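Local coordinates for protein sulfoquinovosidase (Escherichia coli, PDB 5AEG) that hydrolyses sulfoquinovosyl diacylglycerides and simple sulfoquinovosides such as sulfoquinovosyl glycerol, releasing sulfoquinovose for sulfoglycolysis, at residues D472-V475 / D480-L483. Sequence-based numbering, arbitrary orientation.
Sequences DQNV and DDGL. With CA (calcium ion), chain D.
Turned so that CG sits between its own backbone N and carbonyl carbon (chi1 54°), D472 brings OD2 round to the side of its own carbonyl O and chelates the calcium ion through both, while D481 reaches the same ion from segment 480-483. The two carboxylates bind differently: D472 gives a single oxygen, OD2 at 2.4 Å from the calcium, whereas D481 is bidentate, OD1 at 2.4 Å and OD2 at 2.6 Å. A water, Q153 OE1 and G154 O complete the seven ligands. The site illustrates how a shared cation gathers oxygens that cannot bond one another, D472 O and D481 OD1 lying 3.3 Å apart. Both segments belong to the loop after strand 468-469 of the family 31 TIM barrel, and the metal joins it to Q153 and G154 through D481 and D472, the inferred proton donor. N474, its CG anti to the carbonyl carbon (chi1 -71°), crosses the D481 side chain at about a right angle. Its OD1 and D481 OD2 are two acceptors and do not bond; OD1 instead accepts from the metal-bound water (2.7 Å), and ND2 turns to D476. With an alanine in place of N474, that water would probably lose this acceptor and D476 OD2 its amide partner. The one direct hydrogen bond between the segments, N474 N to D481 O (2.8 Å), is bent at the hydrogen. Another water accepts from Q473 NE2 and donates to D481 OD1; A470 O is a second partner of NE2, and G156 N bonds D481 OD2. The bent Q473 chain passes CG 3.5 Å from G482 O.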
loop_
_atom_site.group_PDB
_atom_site.type_symbol
_atom_site.label_atom_id
_atom_site.label_comp_id
_atom_site.label_asym_id
_atom_site.label_seq_id
_atom_site.Cartn_x
_atom_site.Cartn_y
_atom_site.Cartn_z
ATOM N N ASP A 472 7.521 6.470 -1.369
ATOM C CA ASP A 472 8.283 7.699 -1.821
ATOM C C ASP A 472 7.369 8.649 -2.489
ATOM O O ASP A 472 7.001 8.445 -3.614
ATOM C CB ASP A 472 9.433 7.377 -2.815
ATOM C CG ASP A 472 8.954 6.524 -4.108
ATOM O OD1 ASP A 472 8.607 5.343 -3.736
ATOM O OD2 ASP A 472 8.869 6.949 -5.396
ATOM N N GLN A 473 6.975 9.736 -1.774
ATOM C CA GLN A 473 6.442 10.898 -2.442
ATOM C C GLN A 473 7.605 11.870 -2.751
ATOM O O GLN A 473 8.595 11.901 -2.047
ATOM C CB GLN A 473 5.453 11.704 -1.513
ATOM C CG GLN A 473 4.077 11.065 -1.523
ATOM C CD GLN A 473 4.054 9.802 -0.724
ATOM O OE1 GLN A 473 4.291 9.831 0.477
ATOM N NE2 GLN A 473 3.805 8.664 -1.380
ATOM N N ASN A 474 7.453 12.620 -3.808
ATOM C CA ASN A 474 8.296 13.766 -4.015
ATOM C C ASN A 474 8.126 14.757 -2.862
ATOM O O ASN A 474 7.025 14.888 -2.314
ATOM C CB ASN A 474 7.939 14.474 -5.305
ATOM C CG ASN A 474 8.350 13.671 -6.599
ATOM O OD1 ASN A 474 9.056 12.669 -6.544
ATOM N ND2 ASN A 474 7.845 14.109 -7.736
ATOM N N VAL A 475 9.149 15.582 -2.651
ATOM C CA VAL A 475 9.020 16.757 -1.760
ATOM C C VAL A 475 8.405 17.915 -2.528
ATOM O O VAL A 475 8.980 19.002 -2.611
ATOM C CB VAL A 475 10.376 17.089 -1.079
ATOM C CG1 VAL A 475 10.767 15.952 -0.142
ATOM C CG2 VAL A 475 11.509 17.438 -2.044
ATOM N N ASP A 480 0.138 13.848 -8.603
ATOM C CA ASP A 480 0.451 12.430 -8.817
ATOM C C ASP A 480 1.600 11.880 -7.973
ATOM O O ASP A 480 1.736 10.666 -7.860
ATOM C CB ASP A 480 0.764 12.175 -10.298
ATOM C CG ASP A 480 -0.431 12.488 -11.184
ATOM O OD1 ASP A 480 -1.347 11.703 -11.195
ATOM O OD2 ASP A 480 -0.439 13.533 -11.829
ATOM N N ASP A 481 2.413 12.750 -7.386
ATOM C CA ASP A 481 3.459 12.273 -6.542
ATOM C C ASP A 481 3.788 13.115 -5.362
ATOM O O ASP A 481 4.808 12.930 -4.682
ATOM C CB ASP A 481 4.700 11.961 -7.419
ATOM C CG ASP A 481 5.556 10.800 -6.900
ATOM O OD1 ASP A 481 5.293 10.071 -5.899
ATOM O OD2 ASP A 481 6.632 10.542 -7.510
ATOM N N GLY A 482 2.875 14.003 -4.989
ATOM C CA GLY A 482 3.147 14.888 -3.842
ATOM C C GLY A 482 2.239 14.537 -2.695
ATOM O O GLY A 482 1.677 13.417 -2.599
ATOM N N LEU A 483 2.103 15.457 -1.767
ATOM C CA LEU A 483 1.222 15.269 -0.615
ATOM C C LEU A 483 -0.173 14.674 -0.974
ATOM O O LEU A 483 -0.627 13.749 -0.313
ATOM C CB LEU A 483 1.097 16.580 0.209
ATOM C CG LEU A 483 0.414 16.569 1.575
ATOM C CD1 LEU A 483 0.845 17.879 2.279
ATOM C CD2 LEU A 483 -1.109 16.592 1.471
HETATM CA CA CA D . 7.178 8.544 -6.003
HETATM O O HOH W 1 3.209 9.361 -4.296
HETATM O O HOH W 2 8.927 10.123 -5.627
#